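Local coordinates for protein catalase (Exiguobacterium oxidotolerans, PDB 2J2M) that catalyses the breakdown of hydrogen peroxide to water and oxygen at the haem iron carried by each subunit of its tetramer, at residues Val133-Asp138 with Asn175-Ile180; Asp161-Phe166 with Val444-Gln449; Leu169-Thr174 with Thr418-Gln423; Asp276-Thr281 with Pro326-Leu331. All blocks are in the same frame, centred on the assembly; numbering follows the deposited sequence.

Contact 1. Residues Val133-Asp138 with Asn175-Ile180. With HEM (protoporphyrin IX containing Fe), chain E.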
# COMPACT_ATOMS: atom_id res chain seq x y z
N VAL A 133 5.01 -0.27 -35.61
CA VAL A 133 6.34 -0.66 -35.10
C VAL A 133 6.64 0.01 -33.77
O VAL A 133 5.82 0.83 -33.30
CB VAL A 133 7.46 -0.39 -36.15
CG1 VAL A 133 7.15 -1.13 -37.45
CG2 VAL A 133 7.59 1.10 -36.43
N PHE A 134 7.78 -0.36 -33.15
CA PHE A 134 8.26 0.27 -31.93
C PHE A 134 9.69 0.82 -32.02
O PHE A 134 10.43 0.51 -32.98
CB PHE A 134 8.11 -0.66 -30.71
CG PHE A 134 7.76 0.05 -29.45
CD1 PHE A 134 8.64 0.07 -28.39
CD2 PHE A 134 6.55 0.75 -29.34
CE1 PHE A 134 8.32 0.75 -27.18
CE2 PHE A 134 6.22 1.45 -28.18
CZ PHE A 134 7.11 1.43 -27.07
N PHE A 135 10.07 1.65 -31.04
CA PHE A 135 11.39 2.30 -31.04
C PHE A 135 12.52 1.30 -30.78
O PHE A 135 13.64 1.52 -31.21
CB PHE A 135 11.50 3.41 -29.98
CG PHE A 135 10.41 4.50 -30.04
CD1 PHE A 135 9.19 4.33 -29.38
CD2 PHE A 135 10.66 5.71 -30.67
CE1 PHE A 135 8.21 5.32 -29.39
CE2 PHE A 135 9.71 6.73 -30.67
CZ PHE A 135 8.46 6.53 -30.02
N ILE A 136 12.21 0.22 -30.06
CA ILE A 136 13.21 -0.69 -29.47
C ILE A 136 12.75 -2.14 -29.65
O ILE A 136 11.60 -2.40 -29.97
CB ILE A 136 13.49 -0.38 -27.94
CG1 ILE A 136 12.21 -0.46 -27.08
CG2 ILE A 136 14.12 0.98 -27.74
CD1 ILE A 136 12.50 -0.56 -25.59
N ARG A 137 13.64 -3.09 -29.46
CA ARG A 137 13.30 -4.49 -29.73
C ARG A 137 13.55 -5.46 -28.56
O ARG A 137 13.41 -6.66 -28.73
CB ARG A 137 14.00 -5.00 -31.00
CG ARG A 137 15.55 -5.16 -30.90
CD ARG A 137 16.09 -5.67 -32.24
NE ARG A 137 17.30 -4.93 -32.55
CZ ARG A 137 17.52 -4.20 -33.65
NH1 ARG A 137 16.64 -4.15 -34.65
NH2 ARG A 137 18.66 -3.56 -33.74
N ASP A 138 13.92 -4.92 -27.40
CA ASP A 138 14.16 -5.72 -26.20
C ASP A 138 13.66 -4.92 -24.97
O ASP A 138 13.90 -3.71 -24.86
CB ASP A 138 15.66 -6.04 -26.07
CG ASP A 138 15.95 -7.10 -25.01
OD1 ASP A 138 15.42 -6.99 -23.86
OD2 ASP A 138 16.71 -8.07 -25.33
N ASN A 175 13.12 3.49 -37.80
CA ASN A 175 11.82 3.14 -38.34
C ASN A 175 10.60 3.74 -37.61
O ASN A 175 9.70 4.26 -38.26
CB ASN A 175 11.69 1.60 -38.41
CG ASN A 175 10.70 1.14 -39.47
OD1 ASN A 175 10.36 1.89 -40.37
ND2 ASN A 175 10.27 -0.11 -39.38
N MET A 176 10.57 3.65 -36.28
CA MET A 176 9.51 4.25 -35.47
C MET A 176 9.49 5.78 -35.62
O MET A 176 8.42 6.42 -35.80
CB MET A 176 9.69 3.84 -34.00
CG MET A 176 8.56 4.27 -33.04
SD MET A 176 6.88 3.93 -33.63
CE MET A 176 6.07 3.90 -32.02
N LEU A 177 10.68 6.37 -35.57
CA LEU A 177 10.81 7.79 -35.83
C LEU A 177 10.16 8.17 -37.15
O LEU A 177 9.46 9.17 -37.20
CB LEU A 177 12.28 8.21 -35.75
CG LEU A 177 12.88 8.76 -34.43
CD1 LEU A 177 12.12 8.43 -33.13
CD2 LEU A 177 14.31 8.34 -34.29
N MET A 178 10.35 7.36 -38.21
CA MET A 178 9.69 7.60 -39.51
C MET A 178 8.18 7.69 -39.42
O MET A 178 7.58 8.47 -40.16
CB MET A 178 10.04 6.53 -40.54
CG MET A 178 11.47 6.54 -41.01
SD MET A 178 11.93 7.93 -42.08
CE MET A 178 13.59 7.34 -42.45
N HIS A 179 7.56 6.91 -38.53
CA HIS A 179 6.10 6.89 -38.37
C HIS A 179 5.55 8.01 -37.48
O HIS A 179 4.54 8.65 -37.78
CB HIS A 179 5.66 5.55 -37.78
CG HIS A 179 5.91 4.37 -38.68
ND1 HIS A 179 7.14 3.76 -38.77
CD2 HIS A 179 5.09 3.71 -39.53
CE1 HIS A 179 7.06 2.75 -39.63
NE2 HIS A 179 5.82 2.69 -40.09
N ILE A 180 6.24 8.23 -36.37
CA ILE A 180 5.78 9.05 -35.28
C ILE A 180 5.84 10.53 -35.66
O ILE A 180 5.04 11.35 -35.20
CB ILE A 180 6.60 8.68 -33.97
CG1 ILE A 180 5.67 8.41 -32.78
CG2 ILE A 180 7.72 9.66 -33.67
CD1 ILE A 180 5.43 9.57 -31.89
CHA HEM E . 0.82 0.43 -20.80
CHB HEM E . 1.27 -0.39 -25.59
CHC HEM E . 5.84 -1.74 -24.87
CHD HEM E . 5.20 -1.59 -20.09
C1A HEM E . 0.52 0.29 -22.15
C2A HEM E . -0.78 0.51 -22.79
C3A HEM E . -0.65 0.28 -24.12
C4A HEM E . 0.73 -0.08 -24.36
CMA HEM E . -1.73 0.38 -25.23
CAA HEM E . -2.06 0.95 -22.04
CBA HEM E . -2.93 -0.22 -21.59
CGA HEM E . -4.15 0.38 -20.93
O1A HEM E . -4.33 0.23 -19.69
O2A HEM E . -4.96 1.03 -21.66
C1B HEM E . 2.52 -0.89 -25.82
C2B HEM E . 3.02 -1.46 -27.06
C3B HEM E . 4.28 -1.82 -26.83
C4B HEM E . 4.62 -1.50 -25.47
CMB HEM E . 2.22 -1.67 -28.38
CAB HEM E . 5.24 -2.52 -27.81
CBB HEM E . 5.32 -2.17 -29.09
C1C HEM E . 6.07 -1.92 -23.53
C2C HEM E . 7.22 -2.55 -22.91
C3C HEM E . 7.01 -2.51 -21.58
C4C HEM E . 5.74 -1.84 -21.33
CMC HEM E . 8.44 -3.19 -23.65
CAC HEM E . 7.94 -3.02 -20.46
CBC HEM E . 8.04 -4.32 -20.17
C1D HEM E . 3.99 -1.01 -19.80
C2D HEM E . 3.48 -0.77 -18.47
C3D HEM E . 2.10 -0.15 -18.69
C4D HEM E . 1.92 -0.07 -20.13
CMD HEM E . 4.18 -1.12 -17.11
CAD HEM E . 1.10 0.30 -17.61
CBD HEM E . 0.00 -0.76 -17.54
CGD HEM E . -0.87 -0.61 -16.31
O1D HEM E . -0.56 0.18 -15.35
O2D HEM E . -1.90 -1.31 -16.27
NA HEM E . 1.40 -0.08 -23.15
NB HEM E . 3.53 -0.92 -24.87
NC HEM E . 5.19 -1.51 -22.54
ND HEM E . 3.04 -0.60 -20.73
FE HEM E . 3.18 -1.06 -22.78
O HOH W 1 11.98 1.50 -34.76
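Met176 threads between the ring of Phe135 and the backbone of Val133. Its CB lies 3.6 Å from Phe134 O. Because CG stands anti to the backbone N (chi1 -174°), the chain continues over the Phe135 ring, where Met176 CG comes 3.4 Å from the centroid, 8° off the ring normal, in a CH-pi contact. A bend at chi2 then carries SD higher above the same face, a Met-aromatic contact, and Met176 SD lies 3.3 Å from Val133 O. The terminal CE, also 3.3 Å from Val133 O, reaches back to Phe135 CE1. At the edge of the Phe135 ring, Leu177 CD1 meets CE2 at 3.8 Å. A water joins the backbones, giving a proton to Phe134 O (2.6 Å) and taking one from Met176 N. Phe135 CD1 lies over the centre of one face of the Phe134 ring, while the haem vinyl carbon CAB lies over the other, toward its rim. An alanine at Phe135 would probably leave Met176 less firmly held and one face of the Phe134 ring without its backing. This is a second shell behind the haem pocket of the catalase fold: helix 174-180 packs on Phe135, which backs the pocket residue Phe134.

Contact 2. Residues Asp161-Phe166 with Val444-Gln449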
# COMPACT_ATOMS: atom_id res chain seq x y z
N ASP A 161 16.01 17.25 -26.47
CA ASP A 161 17.45 17.06 -26.29
C ASP A 161 17.73 15.74 -25.56
O ASP A 161 18.73 15.08 -25.84
CB ASP A 161 18.05 18.23 -25.52
CG ASP A 161 19.55 18.16 -25.43
OD1 ASP A 161 20.22 18.54 -26.42
OD2 ASP A 161 20.05 17.72 -24.37
N ARG A 162 16.82 15.37 -24.65
CA ARG A 162 16.97 14.15 -23.87
C ARG A 162 16.58 12.86 -24.64
O ARG A 162 17.34 11.89 -24.67
CB ARG A 162 16.19 14.27 -22.55
CG ARG A 162 16.51 15.53 -21.72
CD ARG A 162 15.74 15.59 -20.38
NE ARG A 162 16.21 14.54 -19.46
CZ ARG A 162 15.61 13.37 -19.27
NH1 ARG A 162 14.49 13.06 -19.94
NH2 ARG A 162 16.12 12.49 -18.42
N TYR A 163 15.41 12.86 -25.29
CA TYR A 163 14.97 11.69 -26.04
C TYR A 163 15.67 11.43 -27.38
O TYR A 163 15.90 10.27 -27.74
CB TYR A 163 13.43 11.61 -26.15
CG TYR A 163 12.66 12.70 -26.89
CD1 TYR A 163 12.74 12.82 -28.28
CD2 TYR A 163 11.76 13.53 -26.22
CE1 TYR A 163 11.98 13.76 -28.98
CE2 TYR A 163 10.99 14.48 -26.92
CZ TYR A 163 11.10 14.58 -28.29
OH TYR A 163 10.38 15.52 -29.00
N TRP A 164 16.02 12.49 -28.10
CA TRP A 164 16.87 12.36 -29.28
C TRP A 164 18.26 11.80 -28.96
O TRP A 164 18.83 11.10 -29.80
CB TRP A 164 16.98 13.68 -30.04
CG TRP A 164 15.81 13.89 -30.95
CD1 TRP A 164 14.78 14.79 -30.78
CD2 TRP A 164 15.53 13.17 -32.14
NE1 TRP A 164 13.88 14.66 -31.81
CE2 TRP A 164 14.31 13.67 -32.66
CE3 TRP A 164 16.19 12.16 -32.84
CZ2 TRP A 164 13.76 13.20 -33.85
CZ3 TRP A 164 15.63 11.68 -34.02
CH2 TRP A 164 14.43 12.20 -34.50
N ASP A 165 18.78 12.08 -27.75
CA ASP A 165 20.00 11.46 -27.22
C ASP A 165 19.85 9.93 -27.20
O ASP A 165 20.60 9.22 -27.88
CB ASP A 165 20.34 11.98 -25.80
CG ASP A 165 21.77 11.59 -25.33
OD1 ASP A 165 22.64 11.29 -26.19
OD2 ASP A 165 22.04 11.60 -24.11
N PHE A 166 18.91 9.44 -26.40
CA PHE A 166 18.61 8.01 -26.34
C PHE A 166 18.38 7.40 -27.72
O PHE A 166 18.98 6.38 -28.05
CB PHE A 166 17.40 7.70 -25.44
CG PHE A 166 17.04 6.26 -25.43
CD1 PHE A 166 16.17 5.75 -26.39
CD2 PHE A 166 17.66 5.38 -24.53
CE1 PHE A 166 15.86 4.37 -26.43
CE2 PHE A 166 17.36 4.00 -24.56
CZ PHE A 166 16.46 3.50 -25.52
N VAL A 444 12.34 18.48 -38.40
CA VAL A 444 13.11 19.70 -38.32
C VAL A 444 12.71 20.48 -37.06
O VAL A 444 13.57 20.76 -36.22
CB VAL A 444 13.04 20.52 -39.67
CG1 VAL A 444 13.58 21.92 -39.48
CG2 VAL A 444 13.82 19.79 -40.77
N ASN A 445 11.42 20.79 -36.93
CA ASN A 445 10.88 21.42 -35.71
C ASN A 445 11.33 20.79 -34.40
O ASN A 445 11.52 21.49 -33.41
CB ASN A 445 9.35 21.44 -35.73
CG ASN A 445 8.77 22.02 -34.44
OD1 ASN A 445 8.23 21.28 -33.59
ND2 ASN A 445 8.91 23.34 -34.26
N ASP A 446 11.46 19.46 -34.40
CA ASP A 446 11.89 18.73 -33.22
C ASP A 446 13.41 18.78 -33.03
O ASP A 446 13.92 18.94 -31.90
CB ASP A 446 11.41 17.29 -33.28
CG ASP A 446 10.84 16.81 -31.96
OD1 ASP A 446 11.49 16.01 -31.27
OD2 ASP A 446 9.76 17.28 -31.59
N LEU A 447 14.15 18.65 -34.14
CA LEU A 447 15.61 18.66 -34.04
C LEU A 447 16.18 20.05 -33.78
O LEU A 447 17.28 20.17 -33.25
CB LEU A 447 16.28 17.96 -35.23
CG LEU A 447 16.03 16.44 -35.26
CD1 LEU A 447 16.09 15.86 -36.70
CD2 LEU A 447 16.96 15.69 -34.30
N GLN A 448 15.42 21.09 -34.12
CA GLN A 448 15.80 22.48 -33.81
C GLN A 448 15.85 22.71 -32.30
O GLN A 448 16.48 23.68 -31.85
CB GLN A 448 14.83 23.48 -34.45
CG GLN A 448 15.26 23.93 -35.84
CD GLN A 448 14.14 24.60 -36.66
OE1 GLN A 448 13.00 24.78 -36.18
NE2 GLN A 448 14.46 24.96 -37.90
N GLN A 449 15.21 21.82 -31.54
CA GLN A 449 15.15 21.91 -30.08
C GLN A 449 16.25 21.11 -29.35
O GLN A 449 16.37 21.22 -28.13
CB GLN A 449 13.78 21.46 -29.57
CG GLN A 449 12.64 22.40 -29.90
CD GLN A 449 11.29 21.76 -29.59
OE1 GLN A 449 10.83 21.71 -28.43
NE2 GLN A 449 10.63 21.27 -30.64
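Asp446 OD1 is gripped by two aromatic donors on neighbouring residues of helix 160-169. Tyr163 OH donates to Asp446 OD1 at 2.6 Å on its syn lone pair, and Trp164 NE1 reaches the same Asp446 OD1 at 2.8 Å on the anti lone pair, with an N-H...O angle of 152° and the oxygen close to the indole plane. Two bonds, on the syn and anti sides of one oxygen, should restrict the rotation of the carboxylate and are likely to favour its charged form. Beside it, Leu447 CD2 sits over the indole, 3.7 Å from the centroid of the Trp164 six-membered ring, a CH-pi contact on the face. This is helix-to-helix packing, joining helix 160-169 to helix 433-447 of the C-terminal helical region characteristic of catalases of this kind. Tyr163 CG lies between the backbone N and the carbonyl carbon (chi1 63°), which swings the hydroxyl toward Asp446. Farther out, Thr455, Ala459 and Phe463 of helix 453-466 pack on Trp164, and Ala459 also touches Leu447. Earlier on the same helix, Asp161 OD1 accepts from Arg451 N and His452 ND1, while Asp161 OD2 forms a salt bridge with Arg387 of a neighbouring subunit.

Contact 3. Residues Leu169-Thr174 with Thr418-Gln423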
# COMPACT_ATOMS: atom_id res chain seq x y z
N LEU A 169 21.34 7.09 -30.26
CA LEU A 169 22.29 6.09 -29.75
C LEU A 169 21.70 4.69 -29.73
O LEU A 169 22.41 3.72 -29.49
CB LEU A 169 22.77 6.48 -28.36
CG LEU A 169 23.67 7.72 -28.21
CD1 LEU A 169 23.86 8.08 -26.72
CD2 LEU A 169 25.03 7.51 -28.93
N ARG A 170 20.39 4.60 -29.96
CA ARG A 170 19.68 3.32 -30.17
C ARG A 170 19.07 3.32 -31.56
O ARG A 170 17.85 3.49 -31.70
CB ARG A 170 18.62 3.13 -29.09
CG ARG A 170 19.22 2.55 -27.78
CD ARG A 170 19.32 1.02 -27.93
NE ARG A 170 20.64 0.53 -27.60
CZ ARG A 170 21.08 -0.71 -27.81
NH1 ARG A 170 20.32 -1.65 -28.36
NH2 ARG A 170 22.32 -0.99 -27.47
N PRO A 171 19.93 3.20 -32.60
CA PRO A 171 19.52 3.48 -33.99
C PRO A 171 18.45 2.56 -34.57
O PRO A 171 17.88 2.90 -35.60
CB PRO A 171 20.83 3.39 -34.79
CG PRO A 171 21.80 2.65 -33.94
CD PRO A 171 21.34 2.77 -32.50
N GLU A 172 18.15 1.44 -33.92
CA GLU A 172 16.93 0.66 -34.28
C GLU A 172 15.62 1.47 -34.21
O GLU A 172 14.59 1.07 -34.76
CB GLU A 172 16.80 -0.64 -33.46
CG GLU A 172 16.46 -0.47 -31.95
CD GLU A 172 17.71 -0.30 -31.08
OE1 GLU A 172 17.65 -0.65 -29.87
OE2 GLU A 172 18.76 0.15 -31.59
N SER A 173 15.67 2.60 -33.51
CA SER A 173 14.52 3.48 -33.35
C SER A 173 14.16 4.26 -34.62
O SER A 173 13.11 4.94 -34.66
CB SER A 173 14.81 4.48 -32.26
OG SER A 173 15.79 5.36 -32.76
N THR A 174 15.01 4.18 -35.64
CA THR A 174 14.84 4.96 -36.86
C THR A 174 13.46 4.74 -37.50
O THR A 174 12.72 5.68 -37.71
CB THR A 174 16.01 4.66 -37.85
OG1 THR A 174 17.26 4.80 -37.15
CG2 THR A 174 16.03 5.61 -39.01
N THR A 418 19.76 -7.05 -37.79
CA THR A 418 19.14 -5.90 -37.16
C THR A 418 18.49 -5.01 -38.17
O THR A 418 17.41 -4.52 -37.93
CB THR A 418 20.17 -5.13 -36.34
OG1 THR A 418 21.31 -4.85 -37.18
CG2 THR A 418 20.59 -5.97 -35.11
N ASN A 419 19.15 -4.80 -39.30
CA ASN A 419 18.60 -3.99 -40.38
C ASN A 419 17.91 -2.74 -39.81
O ASN A 419 16.70 -2.53 -39.98
CB ASN A 419 17.65 -4.85 -41.23
CG ASN A 419 17.25 -4.18 -42.51
OD1 ASN A 419 17.63 -3.04 -42.80
ND2 ASN A 419 16.47 -4.89 -43.31
N ASN A 420 18.71 -1.92 -39.12
CA ASN A 420 18.24 -0.72 -38.42
C ASN A 420 17.70 0.40 -39.31
O ASN A 420 16.91 1.24 -38.84
CB ASN A 420 19.36 -0.15 -37.52
CG ASN A 420 19.61 -1.00 -36.27
OD1 ASN A 420 18.73 -1.73 -35.80
ND2 ASN A 420 20.80 -0.88 -35.72
N PHE A 421 18.14 0.41 -40.57
CA PHE A 421 17.93 1.55 -41.48
C PHE A 421 17.21 1.17 -42.78
O PHE A 421 16.60 2.03 -43.44
CB PHE A 421 19.28 2.21 -41.82
CG PHE A 421 20.12 2.55 -40.61
CD1 PHE A 421 19.76 3.61 -39.77
CD2 PHE A 421 21.26 1.82 -40.31
CE1 PHE A 421 20.51 3.93 -38.66
CE2 PHE A 421 22.03 2.12 -39.18
CZ PHE A 421 21.66 3.18 -38.35
N GLY A 422 17.28 -0.10 -43.14
CA GLY A 422 16.80 -0.59 -44.43
C GLY A 422 15.30 -0.49 -44.52
O GLY A 422 14.77 0.09 -45.48
N GLN A 423 14.59 -1.04 -43.53
CA GLN A 423 13.14 -0.99 -43.58
C GLN A 423 12.58 0.43 -43.37
O GLN A 423 11.60 0.84 -44.03
CB GLN A 423 12.47 -2.01 -42.66
CG GLN A 423 10.97 -2.04 -42.96
CD GLN A 423 10.20 -3.07 -42.19
OE1 GLN A 423 9.60 -2.75 -41.16
NE2 GLN A 423 10.18 -4.30 -42.69
O HOH W 2 14.66 0.92 -37.18
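The backbones draw together where Glu172 CA and Asn420 CA stand 4.6 Å apart, and from there residues 418-423 lead into helix 422-430. Phe421 occupies the N-cap position of that helix, so the contact sets the start of a C-terminal helix against the turn that connects helix 160-169 to helix 174-180. Asn420 makes the largest share of the contact. Its carboxamide lies over the Glu172 backbone, with Asn420 OD1 3.2 Å from Glu172 CB; the same oxygen accepts a hydrogen bond from Arg137 NH2, which satisfies its polar end. The Phe421 ring is turned obliquely to its two partners: Phe421 CZ is 3.7 Å from Pro171 CB, and Phe421 CE1 is 3.7 Å from Thr174 OG1. With CG of Phe421 beside its own backbone N (chi1 -51°), the ring folds back so that the CB of Asn420 covers the centre of one face. Asn462 of helix 453-466 touches both Thr174 and Phe421. A water gives a proton to Asn420 O at 2.8 Å; it also approaches Glu172 O, too closely to be taken literally. Residues 169-174 are also tied internally. Pro171 O accepts from both the N and the OG1 of Thr174, the hydroxyl lying in the carbonyl plane, which probably limits the rotation of the threonine. The bent side chain of Glu172 brings its carboxylate to Arg170: NH1 of Arg170 lies 3.2 Å from Glu172 OE1 in a salt bridge, meeting that oxygen on its syn side, 23° out of the carboxylate plane.

Contact 4. Residues Asp276-Thr281 with Pro326-Leu331; sequences DPLDAT and PSEDKL. With HEM (protoporphyrin IX containing Fe), chain E.
Asp329 OD1, facing Ala280 across a water, is gripped by two backbone N-H groups: Leu331 N donates to Asp329 OD1 at 2.9 Å, and Leu332 N also donates. The water, bonded to Ala280 N, lies 2.7 Å from Asp329 OD1 and may give it a proton. Asp329 holds the N-cap position of helix 330-346, and with its CG turned opposite the main-chain nitrogen (chi1 -175°) the carboxylate reaches the N-H groups at the start of the helix. Its other oxygen accepts from His199 ND1. Asp329 OD2 also stands 3.1 Å from Leu278 O; both are acceptors, so this approach contributes no bond. A second water gives a proton to Leu278 O (2.8 Å) and takes one from Lys330 N. Apolar groups flank the polar ones: Leu278 CD2 packs 3.7 Å from Glu328 CB, and Ala280 CB lies 3.8 Å from Leu331 CD2. Leu331 CD1 in turn touches the haem methyl CMC at 3.4 Å. An alanine at Asp329 removes the carboxylate, which would probably leave the helix start uncapped and His199 ND1 without its mate. The helix-start N-H groups are likely to stabilise the negative charge of this buried cap, while the water between Lys330 N and Leu278 O ties the segments together beside the haem pocket.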
# COMPACT_ATOMS: atom_id res chain seq x y z
N ASP A 276 14.45 -9.71 -39.41
CA ASP A 276 13.87 -10.70 -38.50
C ASP A 276 12.39 -10.37 -38.18
O ASP A 276 12.09 -9.35 -37.54
CB ASP A 276 14.69 -10.79 -37.20
CG ASP A 276 14.30 -12.00 -36.32
OD1 ASP A 276 15.20 -12.60 -35.71
OD2 ASP A 276 13.11 -12.36 -36.23
N PRO A 277 11.46 -11.23 -38.64
CA PRO A 277 10.02 -10.97 -38.42
C PRO A 277 9.56 -10.86 -36.95
O PRO A 277 8.47 -10.36 -36.71
CB PRO A 277 9.35 -12.16 -39.12
CG PRO A 277 10.42 -13.22 -39.20
CD PRO A 277 11.70 -12.47 -39.39
N LEU A 278 10.38 -11.33 -36.01
CA LEU A 278 10.22 -11.21 -34.55
C LEU A 278 10.80 -9.90 -33.97
O LEU A 278 10.72 -9.66 -32.75
CB LEU A 278 10.99 -12.36 -33.87
CG LEU A 278 10.45 -13.56 -33.10
CD1 LEU A 278 9.39 -14.32 -33.84
CD2 LEU A 278 11.65 -14.47 -32.78
N ASP A 279 11.44 -9.09 -34.81
CA ASP A 279 11.95 -7.77 -34.41
C ASP A 279 10.79 -6.75 -34.37
O ASP A 279 10.20 -6.45 -35.39
CB ASP A 279 13.10 -7.36 -35.37
CG ASP A 279 13.67 -5.96 -35.10
OD1 ASP A 279 13.24 -5.29 -34.14
OD2 ASP A 279 14.57 -5.53 -35.85
N ALA A 280 10.50 -6.19 -33.20
CA ALA A 280 9.41 -5.20 -33.04
C ALA A 280 9.64 -3.80 -33.68
O ALA A 280 8.72 -2.94 -33.70
CB ALA A 280 9.05 -5.06 -31.58
N THR A 281 10.85 -3.57 -34.16
CA THR A 281 11.15 -2.38 -34.97
C THR A 281 10.78 -2.60 -36.43
O THR A 281 10.99 -1.69 -37.26
CB THR A 281 12.64 -1.95 -34.89
OG1 THR A 281 13.47 -3.05 -35.24
CG2 THR A 281 13.03 -1.46 -33.48
N PRO A 326 2.48 -16.41 -26.83
CA PRO A 326 3.35 -15.31 -27.21
C PRO A 326 4.46 -15.75 -28.17
O PRO A 326 4.88 -16.91 -28.15
CB PRO A 326 3.94 -14.85 -25.88
CG PRO A 326 3.92 -16.09 -25.02
CD PRO A 326 2.69 -16.84 -25.43
N SER A 327 4.93 -14.82 -29.01
CA SER A 327 6.13 -15.08 -29.76
C SER A 327 7.39 -14.80 -28.92
O SER A 327 7.33 -14.12 -27.89
CB SER A 327 6.16 -14.25 -31.03
OG SER A 327 6.37 -12.89 -30.74
N GLU A 328 8.52 -15.32 -29.42
CA GLU A 328 9.85 -15.09 -28.86
C GLU A 328 10.31 -13.61 -28.94
O GLU A 328 11.29 -13.22 -28.29
CB GLU A 328 10.85 -16.02 -29.56
CG GLU A 328 10.55 -17.54 -29.47
CD GLU A 328 9.75 -18.11 -30.68
OE1 GLU A 328 9.11 -17.36 -31.44
OE2 GLU A 328 9.78 -19.35 -30.85
N ASP A 329 9.60 -12.79 -29.70
CA ASP A 329 9.84 -11.31 -29.73
C ASP A 329 10.35 -10.78 -28.38
O ASP A 329 9.63 -10.87 -27.37
CB ASP A 329 8.55 -10.58 -30.18
CG ASP A 329 8.75 -9.06 -30.36
OD1 ASP A 329 9.40 -8.44 -29.49
OD2 ASP A 329 8.21 -8.48 -31.34
N LYS A 330 11.57 -10.26 -28.35
CA LYS A 330 12.20 -9.89 -27.06
C LYS A 330 11.62 -8.64 -26.38
O LYS A 330 11.79 -8.45 -25.18
CB LYS A 330 13.73 -9.81 -27.17
CG LYS A 330 14.38 -11.19 -27.23
CD LYS A 330 15.88 -11.13 -27.15
CE LYS A 330 16.49 -11.59 -28.48
NZ LYS A 330 17.94 -11.94 -28.35
N LEU A 331 10.96 -7.78 -27.14
CA LEU A 331 10.25 -6.69 -26.51
C LEU A 331 8.94 -7.24 -25.87
O LEU A 331 8.66 -6.98 -24.70
CB LEU A 331 9.98 -5.59 -27.54
CG LEU A 331 9.45 -4.26 -27.01
CD1 LEU A 331 10.54 -3.44 -26.30
CD2 LEU A 331 8.79 -3.47 -28.17
CHA HEM E . 0.82 0.43 -20.80
CHB HEM E . 1.27 -0.39 -25.59
CHC HEM E . 5.84 -1.74 -24.87
CHD HEM E . 5.20 -1.59 -20.09
C1A HEM E . 0.52 0.29 -22.15
C2A HEM E . -0.78 0.51 -22.79
C3A HEM E . -0.65 0.28 -24.12
C4A HEM E . 0.73 -0.08 -24.36
CMA HEM E . -1.73 0.38 -25.23
CAA HEM E . -2.06 0.95 -22.04
CBA HEM E . -2.93 -0.22 -21.59
CGA HEM E . -4.15 0.38 -20.93
O1A HEM E . -4.33 0.23 -19.69
O2A HEM E . -4.96 1.03 -21.66
C1B HEM E . 2.52 -0.89 -25.82
C2B HEM E . 3.02 -1.46 -27.06
C3B HEM E . 4.28 -1.82 -26.83
C4B HEM E . 4.62 -1.50 -25.47
CMB HEM E . 2.22 -1.67 -28.38
CAB HEM E . 5.24 -2.52 -27.81
CBB HEM E . 5.32 -2.17 -29.09
C1C HEM E . 6.07 -1.92 -23.53
C2C HEM E . 7.22 -2.55 -22.91
C3C HEM E . 7.01 -2.51 -21.58
C4C HEM E . 5.74 -1.84 -21.33
CMC HEM E . 8.44 -3.19 -23.65
CAC HEM E . 7.94 -3.02 -20.46
CBC HEM E . 8.04 -4.32 -20.17
C1D HEM E . 3.99 -1.01 -19.80
C2D HEM E . 3.48 -0.77 -18.47
C3D HEM E . 2.10 -0.15 -18.69
C4D HEM E . 1.92 -0.07 -20.13
CMD HEM E . 4.18 -1.12 -17.11
CAD HEM E . 1.10 0.30 -17.61
CBD HEM E . 0.00 -0.76 -17.54
CGD HEM E . -0.87 -0.61 -16.31
O1D HEM E . -0.56 0.18 -15.35
O2D HEM E . -1.90 -1.31 -16.27
NA HEM E . 1.40 -0.08 -23.15
NB HEM E . 3.53 -0.92 -24.87
NC HEM E . 5.19 -1.51 -22.54
ND HEM E . 3.04 -0.60 -20.73
FE HEM E . 3.18 -1.06 -22.78
O HOH W 3 12.96 -9.95 -31.10
O HOH W 4 11.38 -7.09 -30.75

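Contacts 1, 2 and 4 are buried and contact 3 only partly so; 1 and 4 are the two that touch the haem, joined by the salt bridge from Arg137 to Asp279 and the bond from Asn175 to Thr281 O. Contact 1 relies on apolar and sulfur-aromatic packing, contact 4 on a capping carboxylate and waters. Contacts 2 and 3 lie farther from the chain centre and hold C-terminal helices, contact 2 through a shared carboxylate, contact 3 through loop packing. Contact 2 uses helix 160-169, contact 3 the loop leading from it into helix 174-180, which contact 1 uses. Arg137 also bonds Asn420, linking contacts 1 and 3, while Leu177 packs on Trp164. Contacts 2 and 4 do not touch.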